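Local coordinates for proline dipeptidase (Streptococcus pneumoniae, PDB 3PN9), which forms the N-terminal domain of a probable prolidase, an enzyme that cleaves dipeptides ending in proline, at residues D52-L57 against T70-V75; L19-V24 against L95-V100. One frame throughout, in Å; residues are numbered along the deposited sequence.

Contact 1: D52-L57 against T70-V75; sequences DQEPLL and TVSFPV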
loop_
_atom_site.group_PDB
_atom_site.type_symbol
_atom_site.label_atom_id
_atom_site.label_comp_id
_atom_site.label_asym_id
_atom_site.label_seq_id
_atom_site.Cartn_x
_atom_site.Cartn_y
_atom_site.Cartn_z
ATOM N N ASP A 52 0.844 -7.738 10.561
ATOM C CA ASP A 52 2.301 -7.613 10.546
ATOM C C ASP A 52 3.034 -8.834 10.975
ATOM O O ASP A 52 4.245 -8.732 11.290
ATOM C CB ASP A 52 2.767 -6.424 11.486
ATOM C CG ASP A 52 2.162 -5.076 11.078
ATOM O OD1 ASP A 52 2.007 -4.771 9.837
ATOM O OD2 ASP A 52 1.826 -4.281 11.989
ATOM N N GLN A 53 2.401 -10.001 10.937
ATOM C CA GLN A 53 3.173 -11.188 11.186
ATOM C C GLN A 53 2.484 -12.308 10.486
ATOM O O GLN A 53 1.390 -12.091 9.941
ATOM C CB GLN A 53 3.273 -11.471 12.726
ATOM C CG GLN A 53 1.927 -11.635 13.451
ATOM C CD GLN A 53 2.210 -11.752 14.976
ATOM O OE1 GLN A 53 2.522 -10.755 15.598
ATOM N NE2 GLN A 53 2.207 -12.944 15.490
ATOM N N GLU A 54 3.017 -13.508 10.549
ATOM C CA GLU A 54 2.419 -14.638 9.792
ATOM C C GLU A 54 1.003 -14.947 10.305
ATOM O O GLU A 54 0.690 -14.635 11.486
ATOM C CB GLU A 54 3.216 -15.925 10.023
ATOM C CG GLU A 54 4.382 -16.071 9.023
ATOM C CD GLU A 54 4.984 -17.554 9.072
ATOM O OE1 GLU A 54 4.846 -18.387 8.101
ATOM O OE2 GLU A 54 5.522 -17.813 10.143
ATOM N N PRO A 55 0.168 -15.614 9.480
ATOM C CA PRO A 55 -1.216 -15.827 9.960
ATOM C C PRO A 55 -1.249 -16.970 11.051
ATOM O O PRO A 55 -0.244 -17.666 11.278
ATOM C CB PRO A 55 -1.905 -16.427 8.757
ATOM C CG PRO A 55 -1.078 -16.024 7.547
ATOM C CD PRO A 55 0.360 -15.901 8.040
ATOM N N LEU A 56 -2.412 -17.178 11.661
ATOM C CA LEU A 56 -2.595 -18.289 12.614
ATOM C C LEU A 56 -3.807 -19.039 12.125
ATOM O O LEU A 56 -4.918 -18.467 12.013
ATOM C CB LEU A 56 -2.807 -17.680 14.057
ATOM C CG LEU A 56 -3.476 -18.766 15.013
ATOM C CD1 LEU A 56 -2.274 -19.741 15.265
ATOM C CD2 LEU A 56 -3.853 -18.020 16.256
ATOM N N LEU A 57 -3.689 -20.332 11.926
ATOM C CA LEU A 57 -4.881 -21.069 11.591
ATOM C C LEU A 57 -5.331 -21.771 12.911
ATOM O O LEU A 57 -4.559 -22.553 13.505
ATOM C CB LEU A 57 -4.544 -22.104 10.517
ATOM C CG LEU A 57 -5.670 -23.102 10.094
ATOM C CD1 LEU A 57 -7.124 -22.489 9.800
ATOM C CD2 LEU A 57 -5.173 -24.000 8.913
ATOM N N THR A 70 -0.536 -28.957 5.839
ATOM C CA THR A 70 -1.050 -28.187 4.645
ATOM C C THR A 70 -0.481 -26.787 4.557
ATOM O O THR A 70 -0.239 -26.278 3.471
ATOM C CB THR A 70 -2.632 -28.163 4.637
ATOM O OG1 THR A 70 -3.055 -29.512 4.724
ATOM C CG2 THR A 70 -3.218 -27.547 3.304
ATOM N N VAL A 71 -0.274 -26.113 5.660
ATOM C CA VAL A 71 0.136 -24.723 5.562
ATOM C C VAL A 71 1.478 -24.598 6.229
ATOM O O VAL A 71 1.770 -25.410 7.128
ATOM C CB VAL A 71 -0.906 -23.765 6.302
ATOM C CG1 VAL A 71 -2.293 -23.889 5.688
ATOM C CG2 VAL A 71 -1.027 -23.982 7.855
ATOM N N SER A 72 2.227 -23.530 5.976
ATOM C CA SER A 72 3.570 -23.421 6.601
ATOM C C SER A 72 3.544 -22.457 7.787
ATOM O O SER A 72 4.514 -22.385 8.531
ATOM C CB SER A 72 4.565 -22.844 5.514
ATOM O OG SER A 72 4.024 -21.559 5.210
ATOM N N PHE A 73 2.442 -21.706 8.018
ATOM C CA PHE A 73 2.437 -20.779 9.155
ATOM C C PHE A 73 1.793 -21.517 10.414
ATOM O O PHE A 73 1.319 -22.649 10.264
ATOM C CB PHE A 73 1.638 -19.513 8.809
ATOM C CG PHE A 73 0.321 -19.806 8.156
ATOM C CD1 PHE A 73 -0.826 -20.195 8.937
ATOM C CD2 PHE A 73 0.193 -19.639 6.720
ATOM C CE1 PHE A 73 -2.054 -20.442 8.259
ATOM C CE2 PHE A 73 -1.047 -19.889 6.059
ATOM C CZ PHE A 73 -2.169 -20.288 6.847
ATOM N N PRO A 74 1.815 -20.918 11.584
ATOM C CA PRO A 74 1.387 -21.655 12.841
ATOM C C PRO A 74 -0.101 -22.119 12.834
ATOM O O PRO A 74 -1.019 -21.439 12.284
ATOM C CB PRO A 74 1.586 -20.620 13.996
ATOM C CG PRO A 74 2.755 -19.701 13.441
ATOM C CD PRO A 74 2.406 -19.591 11.876
ATOM N N VAL A 75 -0.327 -23.284 13.413
ATOM C CA VAL A 75 -1.634 -23.899 13.542
ATOM C C VAL A 75 -1.758 -24.127 15.085
ATOM O O VAL A 75 -0.790 -24.599 15.699
ATOM C CB VAL A 75 -1.721 -25.242 12.774
ATOM C CG1 VAL A 75 -3.027 -26.011 13.107
ATOM C CG2 VAL A 75 -1.663 -25.003 11.218
#
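The F73 ring lies between P55 on one face and V71 of its own segment on the other. CB of P55 sits over the ring centre, 4.0 Å from the centroid and 11° off the normal, a CH-pi contact. V71 CB meets the opposite face nearer the rim. L57 CB comes up at the edge, in the ring plane, 3.7 Å from F73 CE1. With chi1 at 46°, CG of F73 is wedged between its own N and carbonyl carbon, and this brings the ring to P55. The carboxylate of E54 stands almost perpendicular to the ring, with OE1 3.5 Å from F73 CB.

The backbones join where strand 56-60 meets the start of strand 75-78. L57 N to P74 O, 2.9 Å and nearly straight at 172°, is the one hydrogen bond between the segments. L57 also bonds to V76, which continues the parallel pairing of L57 with V75. V75 CA approaches L57 O at 3.2 Å, a CA-H...O contact. A67 of helix 64-70 packs on L57 and V75, as expected for a right-handed beta-alpha-beta crossover. P55 also packs on S69 of the second subunit. P55 over the face and L57 at the edge should limit how the F73 ring can turn.

Contact 2: L19-V24 against L95-V100; sequences LDVAVV and LDFKRV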
loop_
_atom_site.group_PDB
_atom_site.type_symbol
_atom_site.label_atom_id
_atom_site.label_comp_id
_atom_site.label_asym_id
_atom_site.label_seq_id
_atom_site.Cartn_x
_atom_site.Cartn_y
_atom_site.Cartn_z
ATOM N N LEU A 19 -6.419 -2.087 9.069
ATOM C CA LEU A 19 -7.001 -3.170 9.841
ATOM C C LEU A 19 -5.884 -3.829 10.612
ATOM O O LEU A 19 -4.816 -4.041 10.034
ATOM C CB LEU A 19 -7.663 -4.204 8.832
ATOM C CG LEU A 19 -8.982 -3.725 8.196
ATOM C CD1 LEU A 19 -9.430 -4.573 7.022
ATOM C CD2 LEU A 19 -10.136 -3.766 9.286
ATOM N N ASP A 20 -6.155 -4.308 11.834
ATOM C CA ASP A 20 -5.137 -5.088 12.583
ATOM C C ASP A 20 -5.225 -6.606 12.240
ATOM O O ASP A 20 -4.192 -7.316 12.305
ATOM C CB ASP A 20 -5.384 -4.857 14.097
ATOM C CG ASP A 20 -5.305 -3.384 14.419
ATOM O OD1 ASP A 20 -4.206 -2.889 14.210
ATOM O OD2 ASP A 20 -6.312 -2.702 14.676
ATOM N N VAL A 21 -6.425 -7.097 11.839
ATOM C CA VAL A 21 -6.497 -8.472 11.506
ATOM C C VAL A 21 -7.755 -8.744 10.683
ATOM O O VAL A 21 -8.772 -8.050 10.747
ATOM C CB VAL A 21 -6.511 -9.342 12.875
ATOM C CG1 VAL A 21 -7.742 -8.945 13.672
ATOM C CG2 VAL A 21 -6.625 -10.865 12.597
ATOM N N ALA A 22 -7.648 -9.764 9.862
ATOM C CA ALA A 22 -8.864 -10.264 9.161
ATOM C C ALA A 22 -9.157 -11.675 9.703
ATOM O O ALA A 22 -8.282 -12.545 9.687
ATOM C CB ALA A 22 -8.594 -10.403 7.640
ATOM N N VAL A 23 -10.424 -11.932 9.958
ATOM C CA VAL A 23 -10.813 -13.163 10.537
ATOM C C VAL A 23 -11.677 -13.857 9.482
ATOM O O VAL A 23 -12.809 -13.445 9.198
ATOM C CB VAL A 23 -11.700 -12.985 11.854
ATOM C CG1 VAL A 23 -12.016 -14.407 12.424
ATOM C CG2 VAL A 23 -10.921 -12.082 12.862
ATOM N N VAL A 24 -11.197 -15.001 9.025
ATOM C CA VAL A 24 -11.899 -15.757 8.021
ATOM C C VAL A 24 -12.546 -16.938 8.716
ATOM O O VAL A 24 -11.827 -17.747 9.376
ATOM C CB VAL A 24 -10.878 -16.308 6.963
ATOM C CG1 VAL A 24 -11.605 -16.961 5.814
ATOM C CG2 VAL A 24 -10.068 -15.068 6.380
ATOM N N LEU A 95 -1.918 -7.764 21.131
ATOM C CA LEU A 95 -1.800 -6.412 20.527
ATOM C C LEU A 95 -3.060 -5.669 20.943
ATOM O O LEU A 95 -3.980 -6.254 21.489
ATOM C CB LEU A 95 -1.802 -6.490 18.945
ATOM C CG LEU A 95 -0.671 -7.334 18.372
ATOM C CD1 LEU A 95 -0.648 -7.470 16.848
ATOM C CD2 LEU A 95 0.713 -6.915 18.936
ATOM N N ASP A 96 -3.151 -4.424 20.557
ATOM C CA ASP A 96 -4.373 -3.677 20.740
ATOM C C ASP A 96 -5.132 -3.812 19.398
ATOM O O ASP A 96 -4.725 -3.198 18.387
ATOM C CB ASP A 96 -3.976 -2.216 20.961
ATOM C CG ASP A 96 -5.169 -1.356 21.230
ATOM O OD1 ASP A 96 -6.267 -1.952 21.369
ATOM O OD2 ASP A 96 -5.032 -0.098 21.265
ATOM N N PHE A 97 -6.153 -4.674 19.334
ATOM C CA PHE A 97 -6.886 -4.840 18.063
ATOM C C PHE A 97 -7.937 -3.760 17.964
ATOM O O PHE A 97 -8.986 -3.893 18.561
ATOM C CB PHE A 97 -7.446 -6.262 17.950
ATOM C CG PHE A 97 -6.355 -7.333 17.890
ATOM C CD1 PHE A 97 -5.786 -7.674 16.672
ATOM C CD2 PHE A 97 -5.953 -8.047 19.049
ATOM C CE1 PHE A 97 -4.776 -8.653 16.564
ATOM C CE2 PHE A 97 -4.977 -9.026 18.968
ATOM C CZ PHE A 97 -4.345 -9.348 17.709
ATOM N N LYS A 98 -7.697 -2.678 17.236
ATOM C CA LYS A 98 -8.746 -1.659 17.124
ATOM C C LYS A 98 -9.691 -1.884 15.996
ATOM O O LYS A 98 -10.851 -1.412 16.031
ATOM C CB LYS A 98 -8.079 -0.330 16.843
ATOM C CG LYS A 98 -7.221 0.046 18.042
ATOM C CD LYS A 98 -6.688 1.496 17.808
ATOM C CE LYS A 98 -5.233 1.427 17.561
ATOM N NZ LYS A 98 -4.696 2.531 18.449
ATOM N N ARG A 99 -9.210 -2.576 14.938
ATOM C CA ARG A 99 -10.070 -2.725 13.736
ATOM C C ARG A 99 -9.904 -4.112 13.224
ATOM O O ARG A 99 -8.750 -4.565 12.948
ATOM C CB ARG A 99 -9.678 -1.652 12.669
ATOM C CG ARG A 99 -10.019 -0.169 13.154
ATOM C CD ARG A 99 -9.717 1.010 12.153
ATOM N NE ARG A 99 -9.805 0.539 10.769
ATOM C CZ ARG A 99 -10.938 0.215 10.137
ATOM N NH1 ARG A 99 -12.124 0.381 10.742
ATOM N NH2 ARG A 99 -10.903 -0.240 8.878
ATOM N N VAL A 100 -11.016 -4.776 13.043
ATOM C CA VAL A 100 -10.987 -6.191 12.679
ATOM C C VAL A 100 -11.932 -6.320 11.470
ATOM O O VAL A 100 -12.981 -5.707 11.470
ATOM C CB VAL A 100 -11.577 -6.997 13.915
ATOM C CG1 VAL A 100 -11.856 -8.502 13.597
ATOM C CG2 VAL A 100 -10.515 -6.870 15.134
#
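D20 reaches the start of strand 99-102 and the loop residue before it, and its OD2 accepts two backbone N-H groups. D20 OD2 accepts R99 N (2.9 Å) through its anti lone pair, on the side away from the other oxygen. K98 N is also 2.9 Å from D20 OD2 but comes from above the carboxylate plane, with a more bent angle of 130°. In return D20 N donates to R99 O at 2.8 Å. The carboxylate is placed by chi1 of -58°, which sets CG beside its own backbone N. Three bonds thus fix D20 against the start of the strand, and the two N-H groups probably stabilise its negative charge.

The tight part continues along the strands. V21 CG1 touches V100 CG2 at 3.8 Å, the two side chains lying side by side and pointing the same way. The V23 and V100 side chains cross obliquely, with V23 CG2 3.8 Å from V100 CG1. F97 CD1 also meets V21 CG1, and the F97 ring makes an edge-to-face pair with F119.

V21 and V100 form a parallel bridge between strands 21-24 and 99-102, neighbours inside the six-stranded mixed sheet of the creatinase/prolidase N-terminal domain. Helix 6-17 covers L19 and A22, while V21 and V23 pack beside strand 46-50.

The solvent side begins right beside D20: the side chains of D96 and K98 are exposed, though K98 N is held by D20. Their long salt bridge, 3.9 Å from K98 NZ to D96 OD2, lies within 95-100. R99 is intermediate. CD2 of L19 lies over one face of its guanidinium, 3.6 Å from R99 NH2. The polar end of R99 bonds to the carbonyls of E17 and K18 and forms salt bridges with E123 and D125, while L62 of the third subunit packs on R99.

From the N terminus, helix 6-17 leads into 19-24, the first half of contact 2. The chain then runs through helix 27-34 and strand 46-50 to 52-57. Contact 1 closes a short loop there, 12 residues long, that holds most of helix 64-70 and ends at 70-75. Strand 75-78 and helix 84-91 follow. Segment 95-100 then returns to 19-24 and closes the 70-residue loop of contact 2. Contact 1 is therefore nested inside contact 2. Both reach the same sheet: contact 1 ties the strand outermost within this chain, 75-78, to 56-60, and contact 2 ties 21-24 to 99-102. Strand 46-50 lies between the two pairs, and the contact centres are about 15 Å apart.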